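SAM-dependent methyltransferase (Exiguobacterium sibiricum 255-15, PDB 3D2L) probably transfers a methyl group from S-adenosylmethionine to a substrate that is not identified, using a Rossmann-like methyltransferase domain. Local coordinates at residues Gly34-Asp39 with Pro96-Thr101; Ile40-Gly45 with Glu65-Ala70. All blocks are in the same frame, centred on the assembly; numbering follows the deposited sequence.

Contact 1. Residues Gly34-Asp39 with Pro96-Thr101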
ATOM      1  N   GLY A  34      19.695   6.337   0.982  1.00 29.33           N
ATOM      2  CA  GLY A  34      20.820   5.386   0.997  1.00 31.80           C
ATOM      3  C   GLY A  34      20.561   4.149   1.850  1.00 33.31           C
ATOM      4  O   GLY A  34      21.232   3.133   1.703  1.00 36.02           O
ATOM      5  N   LYS A  35      19.610   4.247   2.760  1.00 33.54           N
ATOM      6  CA  LYS A  35      19.210   3.116   3.586  1.00 33.75           C
ATOM      7  C   LYS A  35      18.455   2.035   2.800  1.00 33.81           C
ATOM      8  O   LYS A  35      18.034   2.235   1.644  1.00 29.73           O
ATOM      9  CB  LYS A  35      18.415   3.594   4.807  1.00 34.19           C
ATOM     10  CG  LYS A  35      19.272   4.451   5.737  1.00 39.63           C
ATOM     11  CD  LYS A  35      19.103   4.042   7.167  1.00 41.29           C
ATOM     12  CE  LYS A  35      20.194   4.589   8.075  1.00 44.01           C
ATOM     13  NZ  LYS A  35      19.765   5.806   8.754  1.00 47.41           N
ATOM     14  N   ARG A  36      18.323   0.881   3.452  1.00 34.27           N
ATOM     15  CA  ARG A  36      17.725  -0.319   2.893  1.00 36.91           C
ATOM     16  C   ARG A  36      16.303  -0.390   3.355  1.00 33.11           C
ATOM     17  O   ARG A  36      16.053  -0.321   4.550  1.00 28.83           O
ATOM     18  CB  ARG A  36      18.481  -1.579   3.325  1.00 34.58           C
ATOM     19  CG  ARG A  36      19.941  -1.569   2.883  1.00 43.78           C
ATOM     20  CD  ARG A  36      20.749  -2.806   3.345  1.00 45.14           C
ATOM     21  NE  ARG A  36      20.655  -3.041   4.790  1.00 56.33           N
ATOM     22  CZ  ARG A  36      21.237  -2.294   5.732  1.00 60.95           C
ATOM     23  NH1 ARG A  36      21.970  -1.221   5.420  1.00 67.18           N
ATOM     24  NH2 ARG A  36      21.062  -2.617   7.017  1.00 59.02           N
ATOM     25  N   ILE A  37      15.401  -0.493   2.383  1.00 31.93           N
ATOM     26  CA  ILE A  37      13.960  -0.535   2.601  1.00 32.52           C
ATOM     27  C   ILE A  37      13.279  -1.730   1.939  1.00 32.45           C
ATOM     28  O   ILE A  37      13.598  -2.108   0.804  1.00 32.35           O
ATOM     29  CB  ILE A  37      13.224   0.735   2.043  1.00 32.85           C
ATOM     30  CG1 ILE A  37      13.694   2.002   2.752  1.00 35.28           C
ATOM     31  CG2 ILE A  37      11.693   0.608   2.190  1.00 33.31           C
ATOM     32  CD1 ILE A  37      12.812   3.236   2.492  1.00 34.06           C
ATOM     33  N   ALA A  38      12.356  -2.327   2.677  1.00 29.26           N
ATOM     34  CA  ALA A  38      11.467  -3.350   2.143  1.00 29.99           C
ATOM     35  C   ALA A  38      10.106  -2.662   1.979  1.00 30.26           C
ATOM     36  O   ALA A  38       9.501  -2.169   2.948  1.00 28.85           O
ATOM     37  CB  ALA A  38      11.378  -4.560   3.070  1.00 28.74           C
ATOM     38  N   ASP A  39       9.649  -2.580   0.743  1.00 30.10           N
ATOM     39  CA  ASP A  39       8.337  -1.975   0.411  1.00 30.49           C
ATOM     40  C   ASP A  39       7.404  -3.129   0.174  1.00 31.38           C
ATOM     41  O   ASP A  39       7.499  -3.849  -0.831  1.00 31.22           O
ATOM     42  CB  ASP A  39       8.461  -1.101  -0.825  1.00 32.42           C
ATOM     43  CG  ASP A  39       7.175  -0.357  -1.153  1.00 38.08           C
ATOM     44  OD1 ASP A  39       6.474   0.098  -0.200  1.00 32.13           O
ATOM     45  OD2 ASP A  39       6.898  -0.229  -2.371  1.00 35.50           O
ATOM     46  N   PRO A  96      19.475  -7.603   5.965  1.00 49.81           N
ATOM     47  CA  PRO A  96      18.849  -6.662   6.919  1.00 48.09           C
ATOM     48  C   PRO A  96      18.221  -5.449   6.248  1.00 41.61           C
ATOM     49  O   PRO A  96      18.693  -5.007   5.168  1.00 42.72           O
ATOM     50  CB  PRO A  96      20.030  -6.220   7.802  1.00 50.77           C
ATOM     51  CG  PRO A  96      21.273  -6.433   6.946  1.00 50.93           C
ATOM     52  CD  PRO A  96      20.952  -7.593   6.032  1.00 49.52           C
ATOM     53  N   VAL A  97      17.142  -4.929   6.841  1.00 40.38           N
ATOM     54  CA  VAL A  97      16.548  -3.670   6.335  1.00 37.62           C
ATOM     55  C   VAL A  97      16.423  -2.660   7.462  1.00 34.22           C
ATOM     56  O   VAL A  97      16.159  -3.005   8.599  1.00 31.21           O
ATOM     57  CB  VAL A  97      15.169  -3.808   5.573  1.00 39.40           C
ATOM     58  CG1 VAL A  97      15.250  -4.858   4.472  1.00 42.11           C
ATOM     59  CG2 VAL A  97      13.982  -4.024   6.498  1.00 36.63           C
ATOM     60  N   ASP A  98      16.587  -1.406   7.084  1.00 31.99           N
ATOM     61  CA  ASP A  98      16.515  -0.276   7.965  1.00 31.28           C
ATOM     62  C   ASP A  98      15.113   0.247   8.114  1.00 29.90           C
ATOM     63  O   ASP A  98      14.838   0.944   9.075  1.00 29.25           O
ATOM     64  CB  ASP A  98      17.366   0.853   7.394  1.00 29.40           C
ATOM     65  CG  ASP A  98      18.786   0.431   7.154  1.00 35.28           C
ATOM     66  OD1 ASP A  98      19.428   0.023   8.131  1.00 37.35           O
ATOM     67  OD2 ASP A  98      19.263   0.530   5.998  1.00 33.91           O
ATOM     68  N   ALA A  99      14.253   0.005   7.126  1.00 29.98           N
ATOM     69  CA  ALA A  99      12.863   0.461   7.195  1.00 27.90           C
ATOM     70  C   ALA A  99      11.961  -0.431   6.367  1.00 30.17           C
ATOM     71  O   ALA A  99      12.405  -1.059   5.378  1.00 28.29           O
ATOM     72  CB  ALA A  99      12.725   1.954   6.721  1.00 27.43           C
ATOM     73  N   ILE A 100      10.705  -0.504   6.801  1.00 27.98           N
ATOM     74  CA  ILE A 100       9.634  -1.191   6.083  1.00 28.93           C
ATOM     75  C   ILE A 100       8.572  -0.170   5.739  1.00 28.28           C
ATOM     76  O   ILE A 100       8.139   0.606   6.597  1.00 29.71           O
ATOM     77  CB  ILE A 100       9.035  -2.386   6.925  1.00 26.66           C
ATOM     78  CG1 ILE A 100      10.053  -3.496   7.044  1.00 29.39           C
ATOM     79  CG2 ILE A 100       7.725  -2.940   6.311  1.00 29.29           C
ATOM     80  CD1 ILE A 100       9.636  -4.507   8.103  1.00 28.03           C
ATOM     81  N   THR A 101       8.160  -0.141   4.464  1.00 28.31           N
ATOM     82  CA  THR A 101       7.102   0.733   4.036  1.00 28.24           C
ATOM     83  C   THR A 101       5.907  -0.087   3.560  1.00 27.98           C
ATOM     84  O   THR A 101       6.045  -1.063   2.819  1.00 28.46           O
ATOM     85  CB  THR A 101       7.553   1.747   2.924  1.00 29.75           C
ATOM     86  OG1 THR A 101       8.150   1.040   1.815  1.00 29.99           O
ATOM     87  CG2 THR A 101       8.567   2.728   3.514  1.00 27.53           C
TER

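Contact 2. Residues Ile40-Gly45 with Glu65-Ala70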
ATOM      1  N   ILE A  40       6.491  -3.301   1.105  1.00 32.49           N
ATOM      2  CA  ILE A  40       5.629  -4.440   1.117  1.00 34.47           C
ATOM      3  C   ILE A  40       4.202  -4.136   0.651  1.00 36.18           C
ATOM      4  O   ILE A  40       3.684  -3.086   0.859  1.00 37.91           O
ATOM      5  CB  ILE A  40       5.733  -5.195   2.449  1.00 37.59           C
ATOM      6  CG1 ILE A  40       5.031  -4.462   3.534  1.00 42.42           C
ATOM      7  CG2 ILE A  40       7.218  -5.394   2.878  1.00 29.27           C
ATOM      8  CD1 ILE A  40       5.324  -5.005   4.854  1.00 44.14           C
ATOM      9  N   GLY A  41       3.598  -5.090  -0.017  1.00 36.51           N
ATOM     10  CA  GLY A  41       2.307  -4.893  -0.658  1.00 36.51           C
ATOM     11  C   GLY A  41       2.477  -3.871  -1.766  1.00 35.52           C
ATOM     12  O   GLY A  41       1.625  -3.013  -1.997  1.00 34.68           O
ATOM     13  N   CYS A  42       3.588  -3.989  -2.493  1.00 34.20           N
ATOM     14  CA  CYS A  42       3.956  -3.018  -3.470  1.00 32.39           C
ATOM     15  C   CYS A  42       3.202  -3.032  -4.777  1.00 32.18           C
ATOM     16  O   CYS A  42       3.477  -2.183  -5.602  1.00 34.26           O
ATOM     17  CB  CYS A  42       5.464  -3.163  -3.780  1.00 34.21           C
ATOM     18  SG  CYS A  42       5.862  -4.740  -4.583  1.00 34.29           S
ATOM     19  N   GLY A  43       2.313  -3.998  -5.000  1.00 36.35           N
ATOM     20  CA  GLY A  43       1.553  -4.095  -6.260  1.00 33.20           C
ATOM     21  C   GLY A  43       2.465  -4.091  -7.475  1.00 34.85           C
ATOM     22  O   GLY A  43       3.442  -4.863  -7.549  1.00 34.22           O
ATOM     23  N   THR A  44       2.176  -3.215  -8.424  1.00 32.64           N
ATOM     24  CA  THR A  44       2.965  -3.130  -9.641  1.00 34.54           C
ATOM     25  C   THR A  44       4.264  -2.314  -9.469  1.00 33.81           C
ATOM     26  O   THR A  44       4.957  -2.019 -10.469  1.00 34.08           O
ATOM     27  CB  THR A  44       2.116  -2.612 -10.799  1.00 39.42           C
ATOM     28  OG1 THR A  44       1.721  -1.253 -10.539  1.00 38.86           O
ATOM     29  CG2 THR A  44       0.845  -3.521 -10.986  1.00 38.07           C
ATOM     30  N   GLY A  45       4.590  -1.959  -8.210  1.00 32.76           N
ATOM     31  CA  GLY A  45       5.867  -1.304  -7.857  1.00 31.64           C
ATOM     32  C   GLY A  45       6.124   0.113  -8.316  1.00 32.78           C
ATOM     33  O   GLY A  45       7.278   0.576  -8.337  1.00 30.60           O
ATOM     34  N   GLU A  65       1.644 -11.686 -10.825  1.00 34.97           N
ATOM     35  CA  GLU A  65       1.323 -10.915 -12.025  1.00 37.12           C
ATOM     36  C   GLU A  65       1.711  -9.440 -11.884  1.00 35.54           C
ATOM     37  O   GLU A  65       2.268  -8.819 -12.787  1.00 34.15           O
ATOM     38  CB  GLU A  65      -0.184 -11.051 -12.322  1.00 40.18           C
ATOM     39  CG  GLU A  65      -0.612 -12.491 -12.762  1.00 47.56           C
ATOM     40  CD  GLU A  65      -0.858 -13.520 -11.617  1.00 51.60           C
ATOM     41  OE1 GLU A  65      -0.788 -13.214 -10.399  1.00 45.20           O
ATOM     42  OE2 GLU A  65      -1.153 -14.677 -11.964  1.00 59.55           O
HETATM   43  N   MSE A  66       1.436  -8.884 -10.720  1.00 36.56           N
HETATM   44  CA  MSE A  66       1.805  -7.524 -10.467  1.00 36.45           C
HETATM   45  C   MSE A  66       3.326  -7.386 -10.384  1.00 32.43           C
HETATM   46  O   MSE A  66       3.905  -6.421 -10.945  1.00 32.93           O
HETATM   47  CB  MSE A  66       1.071  -7.007  -9.218  1.00 33.48           C
HETATM   48  CG  MSE A  66      -0.420  -6.938  -9.451  1.00 40.83           C
HETATM   49 SE   MSE A  66      -1.294  -5.969  -8.060  0.75 51.79          SE
HETATM   50  CE  MSE A  66      -1.037  -6.965  -6.566  1.00 47.24           C
ATOM     51  N   LEU A  67       3.991  -8.348  -9.724  1.00 31.62           N
ATOM     52  CA  LEU A  67       5.471  -8.325  -9.589  1.00 31.53           C
ATOM     53  C   LEU A  67       6.184  -8.497 -10.912  1.00 30.08           C
ATOM     54  O   LEU A  67       7.276  -7.968 -11.100  1.00 30.25           O
ATOM     55  CB  LEU A  67       5.968  -9.321  -8.527  1.00 32.91           C
ATOM     56  CG  LEU A  67       5.485  -9.029  -7.114  1.00 32.57           C
ATOM     57  CD1 LEU A  67       6.180  -9.984  -6.104  1.00 31.54           C
ATOM     58  CD2 LEU A  67       5.688  -7.574  -6.710  1.00 34.42           C
ATOM     59  N   GLU A  68       5.555  -9.194 -11.855  1.00 32.04           N
ATOM     60  CA  GLU A  68       6.099  -9.334 -13.197  1.00 31.35           C
ATOM     61  C   GLU A  68       6.167  -7.985 -13.906  1.00 30.86           C
ATOM     62  O   GLU A  68       7.155  -7.664 -14.552  1.00 31.03           O
ATOM     63  CB  GLU A  68       5.266 -10.306 -14.016  1.00 31.47           C
ATOM     64  CG  GLU A  68       5.493 -11.754 -13.618  1.00 37.43           C
ATOM     65  CD  GLU A  68       4.493 -12.728 -14.266  1.00 38.86           C
ATOM     66  OE1 GLU A  68       3.861 -12.367 -15.281  1.00 49.64           O
ATOM     67  OE2 GLU A  68       4.362 -13.859 -13.744  1.00 51.37           O
ATOM     68  N   ILE A  69       5.099  -7.197 -13.779  1.00 32.92           N
ATOM     69  CA  ILE A  69       5.060  -5.850 -14.360  1.00 31.23           C
ATOM     70  C   ILE A  69       6.071  -4.958 -13.635  1.00 29.47           C
ATOM     71  O   ILE A  69       6.813  -4.239 -14.270  1.00 30.28           O
ATOM     72  CB  ILE A  69       3.674  -5.237 -14.246  1.00 35.05           C
ATOM     73  CG1 ILE A  69       2.614  -6.103 -14.958  1.00 35.05           C
ATOM     74  CG2 ILE A  69       3.676  -3.841 -14.822  1.00 38.20           C
ATOM     75  CD1 ILE A  69       2.878  -6.388 -16.347  1.00 43.85           C
ATOM     76  N   ALA A  70       6.097  -5.023 -12.307  1.00 28.04           N
ATOM     77  CA  ALA A  70       7.070  -4.290 -11.473  1.00 29.95           C
ATOM     78  C   ALA A  70       8.495  -4.521 -11.989  1.00 29.90           C
ATOM     79  O   ALA A  70       9.265  -3.563 -12.271  1.00 29.18           O
ATOM     80  CB  ALA A  70       6.930  -4.690  -9.993  1.00 27.70           C
TER

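Contact 1. Residues Gly34-Asp39 with Pro96-Thr101
Arg36 and Asp98 grip each other through both backbone and side chain. Asp98 OD2 takes the backbone N-H of Arg36 on its anti lone pair, N to OD2 2.7 Å and nearly straight at 172°. The same oxygen lies over one face of the Arg36 guanidinium, so its salt bridge to NH1 rests on charge alone, the two planes standing 73° apart. A bend at chi3 (-53°) turns the arginine's end toward Pro96, and NE donates to Pro96 O at 2.8 Å; that oxygen lies close to the guanidinium plane, though the N-H comes in from above the carbonyl plane. A leucine in place of Arg36 would probably leave Pro96 O without this donor and the Asp98 carboxylate without the guanidinium that lies beside it. The aliphatic part of Lys35 crosses Asp98 at about a right angle, while its NZ pairs with Glu32.

Arg36 O accepts from both Asp98 N and Ala99 N as the chain turns its corner. Regular pairing follows: Ala38 N gives to Ala99 O at 3.0 Å, and Thr101 N to Ala38 O at 2.9 Å. Ala38 CB packs on Val97 CG1, and Ile37 CG2 meets Thr101 OG1 on the other face. Thr101 OG1 donates to Asp39 OD1 at 2.8 Å from above the carboxylate plane; Thr48 holds OD2. This is the parallel pairing of central strands 36-40 and 97-102 in a Rossmann-like methyltransferase sheet.

Contact 2. Residues Ile40-Gly45 with Glu65-Ala70
Cys42 holds SG between its backbone N and carbonyl carbon (chi1 66°), and in Leu67 a chi2 of -173° sets CD1 anti to CA and leaves CD2 as the branch that meets the sulfur. Cys42 SG and Leu67 CD2 touch at 3.5 Å. The Leu67 side chain leaves the helix pointing away from the loop, and only its end returns, so that CD2 also lies 3.6 Å from Gly43 O. Selenomethionine Met66 approaches from the preceding position on the helix: its CB packs against Gly43 O, SE lies 3.9 Å from Gly43 CA, and the bend at chi3 (-65°) keeps CE beside the same atom. Thr44 CG2 crosses the base of this side chain at about a right angle, 3.9 Å from Met66 CB, while its OG1 bonds to Asp12.

One helical turn further on, the Ala70 methyl sits against the carbonyl of Thr44, and Ala70 CA makes a CA-H...O contact of 3.3 Å to Thr44 O. The loop is shaped by a type II' turn from Cys42 to Gly45, closed by Gly45 N to Cys42 O at 2.8 Å. Gly43 and Gly45 both have positive phi, which favours glycine, and a CB on Gly45 would clash with Ala70 CB. Asp61 takes the Gly43 N-H and also touches Cys42, Met66 and Leu67; Phe83 touches Cys42, Leu67 and Ala70.

The loop is the glycine-rich turn after the first strand, which in methyltransferases of this fold usually lines the cofactor site. No conventional hydrogen bond joins residues 40-45 to residues 65-70: carbonyl oxygens, methyls, sulfur and selenium meet by van der Waals contact and one CA-H...O approach, so the fit rests on shape, with Gly45 leaving room for Ala70.

How the contacts relate
The centres of contacts 1 and 2 are about 17 Å apart, and strand 36-40 runs directly from one into the other. Contact 1 pairs that strand with 97-102 inside the mixed sheet; contact 2 picks up the chain at the strand's end and sets the following loop against helix 64-76. They meet where Ile40 N lies 2.9 Å from Thr101 O, a probable hydrogen bond, and Ile40 CD1 packs on Ile100 CG2. In sequence, both segments of contact 2 fall between 34-39 and 96-101. The sheet core therefore continues straight into the glycine-rich loop, consistent with a cofactor site at the strands' C-terminal ends.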